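Local coordinates for 3-oxoadipate enol-lactonase (PDB 2XUA), which probably hydrolyses 3-oxoadipate enol-lactone to 3-oxoadipate in the bacterial breakdown of catechol and related aromatics, at residues Pro137-Ala142 against Gly185-Cys190. Sequence-based numbering, arbitrary orientation.
Sequences PRAVKA and GYASNC. With SHF (laevulinic acid), chain C.
The methyl of A187 pokes at the backbone of the facing helix, 3.8 Å from CB to the carbonyl O of A139, in the hollow between the methyls of A139 and A142. The A139 methyl does not aim back at A187 but lies along the seam, its CB 4.0 Å from A187 CB and also against CB of C190. Small residues at this level let the CA atoms of A139 and A187 come within 4.4 Å; the axes of the two short segments approach to 8.6 Å and run nearly antiparallel (170°). Both helices, 132-145 and 183-195, belong to the helical cap inserted between strands 117-123 and 209-214 of the alpha/beta hydrolase sheet. On the pocket side the bumps get larger. R138 pushes its CD into the notch between Y186 OH, 3.4 Å away, and C190 SG, 3.5 Å away, while its CG lies at the edge of the tyrosine ring, in its plane, beside CE2. The bend at chi3 (-83°) turns the guanidinium toward the bound laevulinic acid, its plane 61° from the ring, and NH2 makes a weak hydrogen bond to the carboxyl oxygen OH1. Y186, with A142 CB obliquely against CD2, extends past R138, and its hydroxyl donates a hydrogen bond to the ligand's keto oxygen, OH to O4 2.7 Å; NE of R157 makes a further hydrogen bond to the ligand.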
loop_
_atom_site.group_PDB
_atom_site.type_symbol
_atom_site.label_atom_id
_atom_site.label_comp_id
_atom_site.label_asym_id
_atom_site.label_seq_id
_atom_site.Cartn_x
_atom_site.Cartn_y
_atom_site.Cartn_z
ATOM N N PRO B 137 -11.537 -12.362 -22.613
ATOM C CA PRO B 137 -12.607 -11.492 -22.093
ATOM C C PRO B 137 -12.143 -10.609 -20.940
ATOM O O PRO B 137 -12.613 -9.498 -20.762
ATOM C CB PRO B 137 -13.650 -12.480 -21.518
ATOM C CG PRO B 137 -13.336 -13.788 -22.130
ATOM C CD PRO B 137 -11.880 -13.807 -22.504
ATOM N N ARG B 138 -11.222 -11.105 -20.145
ATOM C CA ARG B 138 -10.691 -10.322 -19.048
ATOM C C ARG B 138 -10.044 -9.034 -19.519
ATOM O O ARG B 138 -10.312 -7.950 -18.961
ATOM C CB ARG B 138 -9.692 -11.159 -18.262
ATOM C CG ARG B 138 -9.337 -10.497 -16.923
ATOM C CD ARG B 138 -8.252 -11.284 -16.263
ATOM N NE ARG B 138 -8.592 -12.481 -15.480
ATOM C CZ ARG B 138 -9.774 -12.803 -14.964
ATOM N NH1 ARG B 138 -10.831 -12.025 -15.165
ATOM N NH2 ARG B 138 -9.891 -13.932 -14.241
ATOM N N ALA B 139 -9.201 -9.163 -20.549
ATOM C CA ALA B 139 -8.484 -8.072 -21.174
ATOM C C ALA B 139 -9.439 -7.120 -21.810
ATOM O O ALA B 139 -9.273 -5.921 -21.689
ATOM C CB ALA B 139 -7.488 -8.615 -22.240
ATOM N N VAL B 140 -10.471 -7.647 -22.455
ATOM C CA VAL B 140 -11.505 -6.784 -23.069
ATOM C C VAL B 140 -12.203 -5.955 -21.998
ATOM O O VAL B 140 -12.374 -4.729 -22.108
ATOM C CB VAL B 140 -12.591 -7.627 -23.879
ATOM C CG1 VAL B 140 -13.814 -6.729 -24.182
ATOM C CG2 VAL B 140 -12.007 -8.213 -25.143
ATOM N N LYS B 141 -12.601 -6.630 -20.931
ATOM C CA LYS B 141 -13.307 -5.975 -19.856
ATOM C C LYS B 141 -12.424 -4.891 -19.220
ATOM O O LYS B 141 -12.890 -3.779 -18.970
ATOM C CB LYS B 141 -13.765 -6.985 -18.820
ATOM C CG LYS B 141 -14.855 -6.435 -17.896
ATOM C CD LYS B 141 -15.306 -7.437 -16.827
ATOM C CE LYS B 141 -16.698 -7.016 -16.287
ATOM N NZ LYS B 141 -17.800 -7.777 -16.969
ATOM N N ALA B 142 -11.152 -5.204 -18.991
ATOM C CA ALA B 142 -10.310 -4.254 -18.293
ATOM C C ALA B 142 -10.193 -3.020 -19.165
ATOM O O ALA B 142 -10.371 -1.892 -18.670
ATOM C CB ALA B 142 -8.970 -4.858 -18.010
ATOM N N GLY B 185 -2.076 -1.666 -18.692
ATOM C CA GLY B 185 -1.010 -2.471 -18.065
ATOM C C GLY B 185 -1.527 -3.834 -17.647
ATOM O O GLY B 185 -0.904 -4.854 -17.882
ATOM N N TYR B 186 -2.672 -3.848 -16.997
ATOM C CA TYR B 186 -3.293 -5.097 -16.521
ATOM C C TYR B 186 -3.675 -6.003 -17.713
ATOM O O TYR B 186 -3.305 -7.164 -17.772
ATOM C CB TYR B 186 -4.552 -4.734 -15.751
ATOM C CG TYR B 186 -5.295 -5.919 -15.201
ATOM C CD1 TYR B 186 -4.997 -6.434 -13.923
ATOM C CD2 TYR B 186 -6.288 -6.563 -15.966
ATOM C CE1 TYR B 186 -5.714 -7.516 -13.384
ATOM C CE2 TYR B 186 -6.982 -7.689 -15.456
ATOM C CZ TYR B 186 -6.704 -8.149 -14.166
ATOM O OH TYR B 186 -7.372 -9.254 -13.648
ATOM N N ALA B 187 -4.440 -5.471 -18.658
ATOM C CA ALA B 187 -4.748 -6.244 -19.873
ATOM C C ALA B 187 -3.467 -6.771 -20.590
ATOM O O ALA B 187 -3.428 -7.914 -21.052
ATOM C CB ALA B 187 -5.583 -5.377 -20.817
ATOM N N SER B 188 -2.406 -5.978 -20.680
ATOM C CA SER B 188 -1.226 -6.499 -21.385
ATOM C C SER B 188 -0.597 -7.691 -20.684
ATOM O O SER B 188 0.012 -8.537 -21.321
ATOM C CB SER B 188 -0.173 -5.421 -21.614
ATOM O OG SER B 188 -0.724 -4.399 -22.414
ATOM N N ASN B 189 -0.714 -7.719 -19.354
ATOM C CA ASN B 189 -0.225 -8.845 -18.547
ATOM C C ASN B 189 -1.165 -10.010 -18.718
ATOM O O ASN B 189 -0.723 -11.167 -18.782
ATOM C CB ASN B 189 -0.075 -8.417 -17.073
ATOM C CG ASN B 189 1.222 -7.635 -16.841
ATOM O OD1 ASN B 189 2.281 -8.196 -16.982
ATOM N ND2 ASN B 189 1.140 -6.355 -16.553
ATOM N N CYS B 190 -2.457 -9.746 -18.858
ATOM C CA CYS B 190 -3.360 -10.852 -19.204
ATOM C C CYS B 190 -2.866 -11.596 -20.439
ATOM O O CYS B 190 -2.782 -12.825 -20.450
ATOM C CB CYS B 190 -4.765 -10.318 -19.481
ATOM S SG CYS B 190 -5.639 -9.709 -18.013
HETATM C C4 SHF C . -5.721 -11.482 -11.324
HETATM C C5 SHF C . -4.560 -11.714 -10.348
HETATM C C3 SHF C . -6.404 -12.679 -12.005
HETATM C C2 SHF C . -6.317 -14.073 -11.333
HETATM C C1 SHF C . -7.510 -15.025 -11.769
HETATM O O4 SHF C . -6.138 -10.326 -11.526
HETATM O O1 SHF C . -8.454 -15.053 -10.958
HETATM O OH1 SHF C . -7.448 -15.763 -12.811
#